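Local coordinates for protein 4-dehydrase (Streptomyces venezuelae, PDB 2PO3) that probably acts as a pyridoxal phosphate-dependent aminotransferase on a TDP-sugar in the biosynthesis of desosamine, at residues R28-L38 with A247-A258; I263-Y273 with G292-I300. One frame throughout, in Å; residues are numbered along the deposited sequence.

Interaction 1. Residues R28-L38 with A247-A258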
loop_
_atom_site.group_PDB
_atom_site.type_symbol
_atom_site.label_atom_id
_atom_site.label_comp_id
_atom_site.label_asym_id
_atom_site.label_seq_id
_atom_site.Cartn_x
_atom_site.Cartn_y
_atom_site.Cartn_z
ATOM N N ARG A 28 6.436 16.248 15.985
ATOM C CA ARG A 28 6.053 15.403 17.128
ATOM C C ARG A 28 4.572 15.322 17.455
ATOM O O ARG A 28 3.753 16.161 17.056
ATOM C CB ARG A 28 6.965 15.413 18.338
ATOM C CG ARG A 28 8.317 14.747 18.058
ATOM C CD ARG A 28 8.972 14.089 19.270
ATOM N NE ARG A 28 10.440 13.932 19.205
ATOM C CZ ARG A 28 11.097 12.777 18.976
ATOM N NH1 ARG A 28 10.466 11.623 18.765
ATOM N NH2 ARG A 28 12.430 12.776 18.944
ATOM N N ILE A 29 4.189 14.270 18.161
ATOM C CA ILE A 29 2.772 14.112 18.518
ATOM C C ILE A 29 2.616 13.761 19.985
ATOM O O ILE A 29 3.587 13.422 20.675
ATOM C CB ILE A 29 2.033 12.996 17.746
ATOM C CG1 ILE A 29 2.888 11.732 17.652
ATOM C CG2 ILE A 29 1.549 13.462 16.373
ATOM C CD1 ILE A 29 2.499 10.662 18.672
ATOM N N ASP A 30 1.363 13.818 20.415
ATOM C CA ASP A 30 1.006 13.462 21.776
ATOM C C ASP A 30 0.936 11.921 21.847
ATOM O O ASP A 30 -0.070 11.273 21.494
ATOM C CB ASP A 30 -0.344 14.102 22.155
ATOM C CG ASP A 30 -0.826 13.754 23.534
ATOM O OD1 ASP A 30 -0.370 12.827 24.178
ATOM O OD2 ASP A 30 -1.890 14.437 23.895
ATOM N N ARG A 31 2.056 11.340 22.290
ATOM C CA ARG A 31 2.192 9.910 22.400
ATOM C C ARG A 31 1.054 9.185 23.117
ATOM O O ARG A 31 0.618 8.094 22.749
ATOM C CB ARG A 31 3.560 9.561 22.960
ATOM C CG ARG A 31 4.204 8.577 22.002
ATOM C CD ARG A 31 5.650 8.242 22.322
ATOM N NE ARG A 31 6.559 9.130 21.612
ATOM C CZ ARG A 31 7.847 8.890 21.465
ATOM N NH1 ARG A 31 8.430 7.802 21.964
ATOM N NH2 ARG A 31 8.568 9.774 20.800
ATOM N N ALA A 32 0.579 9.811 24.176
ATOM C CA ALA A 32 -0.485 9.272 25.001
ATOM C C ALA A 32 -1.744 9.094 24.214
ATOM O O ALA A 32 -2.426 8.090 24.386
ATOM C CB ALA A 32 -0.775 10.153 26.220
ATOM N N ARG A 33 -2.044 10.093 23.381
ATOM C CA ARG A 33 -3.233 10.047 22.559
ATOM C C ARG A 33 -3.131 8.896 21.540
ATOM O O ARG A 33 -4.093 8.159 21.293
ATOM C CB ARG A 33 -3.489 11.412 21.897
ATOM C CG ARG A 33 -4.773 12.150 22.305
ATOM C CD ARG A 33 -5.818 11.287 23.025
ATOM N NE ARG A 33 -7.112 11.140 22.337
ATOM C CZ ARG A 33 -7.763 9.968 22.224
ATOM N NH1 ARG A 33 -7.270 8.837 22.730
ATOM N NH2 ARG A 33 -8.942 9.902 21.590
ATOM N N LEU A 34 -1.937 8.740 20.954
ATOM C CA LEU A 34 -1.696 7.684 19.980
ATOM C C LEU A 34 -1.891 6.290 20.589
ATOM O O LEU A 34 -2.574 5.421 20.026
ATOM C CB LEU A 34 -0.269 7.753 19.437
ATOM C CG LEU A 34 -0.033 6.556 18.538
ATOM C CD1 LEU A 34 -0.943 6.635 17.304
ATOM C CD2 LEU A 34 1.439 6.457 18.163
ATOM N N TYR A 35 -1.262 6.066 21.753
ATOM C CA TYR A 35 -1.378 4.777 22.411
ATOM C C TYR A 35 -2.777 4.391 22.847
ATOM O O TYR A 35 -3.203 3.246 22.721
ATOM C CB TYR A 35 -0.308 4.531 23.436
ATOM C CG TYR A 35 1.098 4.451 22.873
ATOM C CD1 TYR A 35 1.409 3.770 21.702
ATOM C CD2 TYR A 35 2.156 5.052 23.547
ATOM C CE1 TYR A 35 2.723 3.645 21.250
ATOM C CE2 TYR A 35 3.461 5.033 23.059
ATOM C CZ TYR A 35 3.764 4.272 21.926
ATOM O OH TYR A 35 5.054 4.257 21.430
ATOM N N GLU A 36 -3.519 5.359 23.338
ATOM C CA GLU A 36 -4.867 5.042 23.740
ATOM C C GLU A 36 -5.592 4.421 22.577
ATOM O O GLU A 36 -6.238 3.365 22.704
ATOM C CB GLU A 36 -5.641 6.320 24.077
ATOM C CG GLU A 36 -5.168 6.957 25.384
ATOM C CD GLU A 36 -6.058 8.104 25.720
ATOM O OE1 GLU A 36 -7.163 8.249 25.221
ATOM O OE2 GLU A 36 -5.512 8.926 26.577
ATOM N N ARG A 37 -5.459 5.182 21.472
ATOM C CA ARG A 37 -6.020 4.881 20.168
ATOM C C ARG A 37 -5.605 3.465 19.764
ATOM O O ARG A 37 -6.440 2.653 19.331
ATOM C CB ARG A 37 -5.665 5.937 19.103
ATOM C CG ARG A 37 -6.658 7.106 19.089
ATOM C CD ARG A 37 -6.421 8.158 18.001
ATOM N NE ARG A 37 -7.385 9.257 18.022
ATOM C CZ ARG A 37 -7.063 10.535 18.242
ATOM N NH1 ARG A 37 -5.802 10.924 18.456
ATOM N NH2 ARG A 37 -8.028 11.461 18.254
ATOM N N LEU A 38 -4.310 3.156 19.932
ATOM C CA LEU A 38 -3.780 1.827 19.621
ATOM C C LEU A 38 -4.297 0.765 20.587
ATOM O O LEU A 38 -4.596 -0.371 20.201
ATOM C CB LEU A 38 -2.245 1.757 19.689
ATOM C CG LEU A 38 -1.565 2.698 18.702
ATOM C CD1 LEU A 38 -0.064 2.457 18.687
ATOM C CD2 LEU A 38 -2.161 2.451 17.326
ATOM N N ALA A 247 -4.076 1.052 12.758
ATOM C CA ALA A 247 -2.901 1.645 13.378
ATOM C C ALA A 247 -2.434 2.960 12.739
ATOM O O ALA A 247 -2.045 3.956 13.394
ATOM C CB ALA A 247 -1.830 0.587 13.440
ATOM N N ALA A 248 -2.494 2.951 11.420
ATOM C CA ALA A 248 -2.135 4.124 10.631
ATOM C C ALA A 248 -3.167 5.168 10.905
ATOM O O ALA A 248 -2.841 6.342 11.029
ATOM C CB ALA A 248 -2.199 3.822 9.139
ATOM N N ALA A 249 -4.440 4.739 10.963
ATOM C CA ALA A 249 -5.511 5.709 11.244
ATOM C C ALA A 249 -5.312 6.319 12.660
ATOM O O ALA A 249 -5.547 7.487 12.928
ATOM C CB ALA A 249 -6.894 5.087 11.030
ATOM N N ALA A 250 -4.832 5.508 13.607
ATOM C CA ALA A 250 -4.588 5.985 14.933
ATOM C C ALA A 250 -3.555 7.108 14.895
ATOM O O ALA A 250 -3.719 8.176 15.499
ATOM C CB ALA A 250 -4.020 4.847 15.769
ATOM N N MET A 251 -2.462 6.846 14.178
ATOM C CA MET A 251 -1.419 7.848 14.051
ATOM C C MET A 251 -2.016 9.058 13.311
ATOM O O MET A 251 -1.871 10.231 13.699
ATOM C CB MET A 251 -0.225 7.282 13.276
ATOM C CG MET A 251 0.837 8.351 13.062
ATOM S SD MET A 251 1.453 8.991 14.636
ATOM C CE MET A 251 2.957 9.830 14.092
ATOM N N GLY A 252 -2.739 8.769 12.224
ATOM C CA GLY A 252 -3.392 9.801 11.412
ATOM C C GLY A 252 -4.257 10.818 12.181
ATOM O O GLY A 252 -4.157 12.037 11.967
ATOM N N LEU A 253 -5.122 10.325 13.072
ATOM C CA LEU A 253 -6.017 11.164 13.877
ATOM C C LEU A 253 -5.304 12.022 14.908
ATOM O O LEU A 253 -5.725 13.127 15.169
ATOM C CB LEU A 253 -7.020 10.292 14.658
ATOM C CG LEU A 253 -7.966 9.594 13.715
ATOM C CD1 LEU A 253 -8.593 8.370 14.382
ATOM C CD2 LEU A 253 -9.005 10.599 13.229
ATOM N N THR A 254 -4.245 11.464 15.487
ATOM C CA THR A 254 -3.425 12.097 16.503
ATOM C C THR A 254 -2.591 13.196 15.880
ATOM O O THR A 254 -2.175 14.159 16.533
ATOM C CB THR A 254 -2.504 11.040 17.148
ATOM O OG1 THR A 254 -3.235 9.906 17.577
ATOM C CG2 THR A 254 -1.657 11.622 18.267
ATOM N N SER A 255 -2.359 13.017 14.591
ATOM C CA SER A 255 -1.572 13.968 13.847
ATOM C C SER A 255 -2.458 15.125 13.410
ATOM O O SER A 255 -2.079 16.305 13.402
ATOM C CB SER A 255 -0.889 13.246 12.696
ATOM O OG SER A 255 -0.088 14.132 11.945
ATOM N N LEU A 256 -3.680 14.782 13.063
ATOM C CA LEU A 256 -4.641 15.786 12.666
ATOM C C LEU A 256 -4.876 16.685 13.872
ATOM O O LEU A 256 -5.151 17.858 13.758
ATOM C CB LEU A 256 -6.004 15.147 12.340
ATOM C CG LEU A 256 -6.194 14.592 10.937
ATOM C CD1 LEU A 256 -7.587 13.964 10.918
ATOM C CD2 LEU A 256 -6.092 15.710 9.893
ATOM N N ASP A 257 -4.775 16.098 15.043
ATOM C CA ASP A 257 -4.978 16.802 16.287
ATOM C C ASP A 257 -3.960 17.897 16.481
ATOM O O ASP A 257 -4.286 18.940 17.040
ATOM C CB ASP A 257 -4.958 15.845 17.528
ATOM C CG ASP A 257 -6.154 14.903 17.707
ATOM O OD1 ASP A 257 -7.221 15.049 17.121
ATOM O OD2 ASP A 257 -5.949 13.921 18.579
ATOM N N ALA A 258 -2.725 17.650 16.031
ATOM C CA ALA A 258 -1.627 18.612 16.171
ATOM C C ALA A 258 -1.528 19.636 15.050
ATOM O O ALA A 258 -0.737 20.594 15.112
ATOM C CB ALA A 258 -0.306 17.838 16.246
HETATM O O HOH W 1 -0.916 14.824 18.792
#
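Arg37 reaches across to Asp257 and Thr254, and most of the polar part of this helix pair rests on it. Its chain is extended from CG to NE (chi2 -177°), which carries the guanidinium along the helix 247-258 to Asp257. NH1 and NH2 both bond to the one oxygen, Asp257 OD2, at 3.0 Å from NH1. That oxygen lies close to the guanidinium plane, but the carboxylate is turned 46° against it. Arg37 NH1 also donates to Thr254 OG1 at 2.9 Å, the oxygen lying somewhat out of the guanidinium plane. Thr254 OG1 in turn donates to Ala250 O at 2.7 Å, within its own helix. Leu253 CB sits over the centre of one guanidinium face. The Arg37 side chain is a knob in the hole of Ala250, Leu253, Thr254 and Asp257.

Apolar side chains make up most of the rest. Leu34, with CG anti to the backbone N (chi1 174°), lays CD1 over the backbone at Ala250 and Met251; CD1 is 3.9 Å from Ala250 CB. Leu38 CD2 packs tightly on Ala250 CB, at 3.4 Å. Ile29 CG1 meets Met251 CE at 4.0 Å. A water bridges Asp30 N and Thr254 O.

Segments 31-38 and 247-258 run roughly antiparallel, their axes 8.8 Å apart at closest approach. Asp257 OD1 has a second partner in Arg60, so two arginines share one carboxylate, which probably stays ionised and balances the charge of the buried Arg37.

Interaction 2. Residues I263-Y273 with G292-I300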
loop_
_atom_site.group_PDB
_atom_site.type_symbol
_atom_site.label_atom_id
_atom_site.label_comp_id
_atom_site.label_asym_id
_atom_site.label_seq_id
_atom_site.Cartn_x
_atom_site.Cartn_y
_atom_site.Cartn_z
ATOM N N ILE A 263 0.570 24.204 11.773
ATOM C CA ILE A 263 0.429 25.298 10.829
ATOM C C ILE A 263 0.998 26.603 11.361
ATOM O O ILE A 263 1.666 27.364 10.666
ATOM C CB ILE A 263 -1.036 25.485 10.484
ATOM C CG1 ILE A 263 -1.523 24.269 9.740
ATOM C CG2 ILE A 263 -1.252 26.686 9.561
ATOM C CD1 ILE A 263 -2.476 24.699 8.638
ATOM N N ASP A 264 0.697 26.854 12.629
ATOM C CA ASP A 264 1.129 28.045 13.321
ATOM C C ASP A 264 2.613 28.101 13.330
ATOM O O ASP A 264 3.165 29.148 13.009
ATOM C CB ASP A 264 0.664 28.086 14.781
ATOM C CG ASP A 264 -0.770 28.499 14.874
ATOM O OD1 ASP A 264 -1.335 29.121 13.986
ATOM O OD2 ASP A 264 -1.348 28.081 15.976
ATOM N N ARG A 265 3.231 26.981 13.705
ATOM C CA ARG A 265 4.683 26.993 13.727
ATOM C C ARG A 265 5.216 27.193 12.329
ATOM O O ARG A 265 6.176 27.924 12.141
ATOM C CB ARG A 265 5.361 25.784 14.384
ATOM C CG ARG A 265 6.880 25.985 14.397
ATOM C CD ARG A 265 7.417 26.499 15.732
ATOM N NE ARG A 265 7.235 25.449 16.730
ATOM C CZ ARG A 265 8.234 24.787 17.287
ATOM N NH1 ARG A 265 9.499 25.066 16.969
ATOM N NH2 ARG A 265 7.955 23.827 18.174
ATOM N N ASN A 266 4.573 26.534 11.370
ATOM C CA ASN A 266 4.994 26.663 9.993
ATOM C C ASN A 266 4.953 28.118 9.550
ATOM O O ASN A 266 5.824 28.658 8.879
ATOM C CB ASN A 266 4.063 25.847 9.081
ATOM C CG ASN A 266 4.336 24.354 9.103
ATOM O OD1 ASN A 266 5.252 23.861 9.777
ATOM N ND2 ASN A 266 3.538 23.628 8.353
ATOM N N ARG A 267 3.893 28.797 9.899
ATOM C CA ARG A 267 3.788 30.179 9.494
ATOM C C ARG A 267 4.858 31.061 10.144
ATOM O O ARG A 267 5.435 32.009 9.584
ATOM C CB ARG A 267 2.411 30.702 9.865
ATOM C CG ARG A 267 1.282 30.096 9.058
ATOM C CD ARG A 267 -0.025 30.665 9.574
ATOM N NE ARG A 267 -1.162 30.445 8.704
ATOM C CZ ARG A 267 -2.362 30.420 9.257
ATOM N NH1 ARG A 267 -2.478 30.585 10.577
ATOM N NH2 ARG A 267 -3.444 30.227 8.488
ATOM N N ARG A 268 5.113 30.755 11.395
ATOM C CA ARG A 268 6.078 31.506 12.120
ATOM C C ARG A 268 7.456 31.220 11.519
ATOM O O ARG A 268 8.237 32.140 11.248
ATOM C CB ARG A 268 5.897 31.169 13.606
ATOM C CG ARG A 268 7.072 31.474 14.533
ATOM C CD ARG A 268 6.676 31.447 16.012
ATOM N NE ARG A 268 5.758 30.355 16.358
ATOM C CZ ARG A 268 6.088 29.263 17.072
ATOM N NH1 ARG A 268 7.323 29.055 17.555
ATOM N NH2 ARG A 268 5.146 28.348 17.297
ATOM N N ASN A 269 7.738 29.943 11.291
ATOM C CA ASN A 269 9.013 29.607 10.714
ATOM C C ASN A 269 9.195 30.323 9.390
ATOM O O ASN A 269 10.287 30.743 9.017
ATOM C CB ASN A 269 9.134 28.093 10.450
ATOM C CG ASN A 269 9.401 27.341 11.723
ATOM O OD1 ASN A 269 9.541 27.971 12.767
ATOM N ND2 ASN A 269 9.450 26.011 11.652
ATOM N N HIS A 270 8.103 30.442 8.656
ATOM C CA HIS A 270 8.181 31.077 7.351
ATOM C C HIS A 270 8.528 32.549 7.449
ATOM O O HIS A 270 9.398 33.079 6.750
ATOM C CB HIS A 270 6.931 30.818 6.466
ATOM C CG HIS A 270 6.772 31.698 5.235
ATOM N ND1 HIS A 270 7.266 31.320 3.984
ATOM C CD2 HIS A 270 6.173 32.921 5.066
ATOM C CE1 HIS A 270 6.972 32.285 3.106
ATOM N NE2 HIS A 270 6.325 33.266 3.726
ATOM N N ALA A 271 7.813 33.220 8.335
ATOM C CA ALA A 271 8.080 34.625 8.490
ATOM C C ALA A 271 9.527 34.836 8.907
ATOM O O ALA A 271 10.186 35.768 8.436
ATOM C CB ALA A 271 7.068 35.259 9.427
ATOM N N ALA A 272 9.995 33.946 9.787
ATOM C CA ALA A 272 11.353 34.022 10.285
ATOM C C ALA A 272 12.356 33.935 9.177
ATOM O O ALA A 272 13.330 34.678 9.138
ATOM C CB ALA A 272 11.653 32.933 11.302
ATOM N N TYR A 273 12.121 32.998 8.271
ATOM C CA TYR A 273 13.057 32.870 7.182
ATOM C C TYR A 273 12.974 34.111 6.336
ATOM O O TYR A 273 13.988 34.643 5.908
ATOM C CB TYR A 273 12.740 31.673 6.263
ATOM C CG TYR A 273 13.310 30.313 6.669
ATOM C CD1 TYR A 273 12.467 29.291 7.123
ATOM C CD2 TYR A 273 14.675 30.039 6.566
ATOM C CE1 TYR A 273 12.955 28.029 7.475
ATOM C CE2 TYR A 273 15.191 28.794 6.924
ATOM C CZ TYR A 273 14.326 27.783 7.368
ATOM O OH TYR A 273 14.820 26.537 7.715
ATOM N N GLY A 292 -3.172 31.908 -2.032
ATOM C CA GLY A 292 -4.270 31.437 -1.222
ATOM C C GLY A 292 -3.648 30.898 0.036
ATOM O O GLY A 292 -2.424 30.802 0.141
ATOM N N LEU A 293 -4.511 30.569 0.981
ATOM C CA LEU A 293 -4.111 30.040 2.258
ATOM C C LEU A 293 -3.267 28.784 2.103
ATOM O O LEU A 293 -3.709 27.823 1.483
ATOM C CB LEU A 293 -5.388 29.827 3.071
ATOM C CG LEU A 293 -5.280 28.809 4.170
ATOM C CD1 LEU A 293 -4.843 29.484 5.463
ATOM C CD2 LEU A 293 -6.661 28.181 4.323
ATOM N N ASN A 294 -2.044 28.829 2.653
ATOM C CA ASN A 294 -1.083 27.733 2.579
ATOM C C ASN A 294 -0.741 27.104 3.933
ATOM O O ASN A 294 -0.761 27.771 4.970
ATOM C CB ASN A 294 0.141 28.213 1.768
ATOM C CG ASN A 294 0.993 27.063 1.254
ATOM O OD1 ASN A 294 1.874 26.544 1.973
ATOM N ND2 ASN A 294 0.761 26.686 -0.004
ATOM N N ASN A 295 -0.426 25.793 3.966
ATOM C CA ASN A 295 -0.102 25.164 5.242
ATOM C C ASN A 295 1.336 25.429 5.673
ATOM O O ASN A 295 1.714 25.137 6.815
ATOM C CB ASN A 295 -0.362 23.646 5.270
ATOM C CG ASN A 295 0.388 22.940 4.143
ATOM O OD1 ASN A 295 1.553 23.265 3.803
ATOM N ND2 ASN A 295 -0.329 22.048 3.478
ATOM N N HIS A 296 2.143 25.957 4.745
ATOM C CA HIS A 296 3.549 26.245 5.044
ATOM C C HIS A 296 4.425 25.061 5.434
ATOM O O HIS A 296 5.474 25.205 6.109
ATOM C CB HIS A 296 3.801 27.461 5.948
ATOM C CG HIS A 296 3.429 28.718 5.242
ATOM N ND1 HIS A 296 4.214 29.219 4.230
ATOM C CD2 HIS A 296 2.351 29.531 5.397
ATOM C CE1 HIS A 296 3.612 30.321 3.776
ATOM N NE2 HIS A 296 2.484 30.538 4.452
ATOM N N GLN A 297 3.992 23.885 4.982
ATOM C CA GLN A 297 4.719 22.639 5.233
ATOM C C GLN A 297 6.061 22.583 4.453
ATOM O O GLN A 297 6.972 21.786 4.746
ATOM C CB GLN A 297 3.807 21.392 4.999
ATOM C CG GLN A 297 4.014 20.673 3.650
ATOM C CD GLN A 297 3.023 19.539 3.372
ATOM O OE1 GLN A 297 3.060 18.465 3.980
ATOM N NE2 GLN A 297 2.118 19.755 2.427
ATOM N N TYR A 298 6.149 23.469 3.454
ATOM C CA TYR A 298 7.286 23.622 2.563
ATOM C C TYR A 298 7.916 25.010 2.571
ATOM O O TYR A 298 7.258 25.944 2.156
ATOM C CB TYR A 298 6.793 23.402 1.108
ATOM C CG TYR A 298 6.618 21.941 0.791
ATOM C CD1 TYR A 298 5.372 21.385 0.491
ATOM C CD2 TYR A 298 7.726 21.096 0.831
ATOM C CE1 TYR A 298 5.235 20.023 0.214
ATOM C CE2 TYR A 298 7.602 19.731 0.563
ATOM C CZ TYR A 298 6.357 19.188 0.250
ATOM O OH TYR A 298 6.263 17.839 0.013
ATOM N N VAL A 299 9.179 25.147 2.992
ATOM C CA VAL A 299 9.819 26.445 2.945
ATOM C C VAL A 299 10.688 26.416 1.704
ATOM O O VAL A 299 11.659 25.668 1.662
ATOM C CB VAL A 299 10.667 26.693 4.176
ATOM C CG1 VAL A 299 11.427 27.993 4.000
ATOM C CG2 VAL A 299 9.761 26.783 5.401
ATOM N N ILE A 300 10.338 27.180 0.681
ATOM C CA ILE A 300 11.124 27.134 -0.539
ATOM C C ILE A 300 11.765 28.457 -0.920
ATOM O O ILE A 300 11.153 29.515 -0.784
ATOM C CB ILE A 300 10.263 26.638 -1.718
ATOM C CG1 ILE A 300 10.517 25.156 -1.992
ATOM C CG2 ILE A 300 10.717 27.334 -2.997
ATOM C CD1 ILE A 300 9.447 24.212 -1.520
HETATM O O HOH W 2 7.258 26.626 7.318
HETATM O O HOH W 3 -1.422 30.308 6.183
HETATM O O HOH W 4 6.709 28.306 3.596
#
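Asn266 lies against the turn at Asn295 and His296, in the close part of this contact. Its ND2 donates to Asn295 O at 2.8 Å, nearly straight (169°) and in the amide plane of Asn266. Asn266 CB meets His296 CB at 3.5 Å. A water joins Asn266 O to His296 O. Two successive Asx turns shape this loop: Asn294 OD1 accepts from His296 N, and Asn295 OD1 from Gln297 N. His296 brings its ND1 and CE1 over one face of the His270 ring; the two rings are oblique, planes at 34°, centroids 4.4 Å apart. The His270 ring gets there with CG anti to the backbone N (chi1 166°). Farther along, Val299 CG1 makes a CH-pi contact over the Tyr273 ring, 4.0 Å from its centroid.

The Arg267 end is looser and more exposed. Leu293 CD1 comes to the edge of its guanidinium, 3.4 Å from NH2.

His296 NE2 is held by Asp289, and Gln297 OE1 accepts from Ala201 N, beside Lys200, the predicted cofactor lysine. Tyr273 also packs on helix 369-394 and strand 358-361. The contact thus lays helix 246-276 against the entry to strand 299-303, the middle strand of a three-stranded antiparallel sheet.

From the N terminus, the chain first supplies residues 28-38, at the start of helix 31-44. It then runs through the whole seven-stranded mixed sheet before helix 246-276 comes back to them, so interaction 1 closes a loop of 208 residues. Interaction 2 follows in series, neither nested nor crossed, and closes a short loop of 18 residues. Both use helix 246-276: its first part in interaction 1, its later part in interaction 2. Their centres are about 23 Å apart and they do not touch. The helix thus joins helix 31-44, which also meets the second subunit, to the three-stranded sheet and to the loop containing Tyr298 of the ligand pocket.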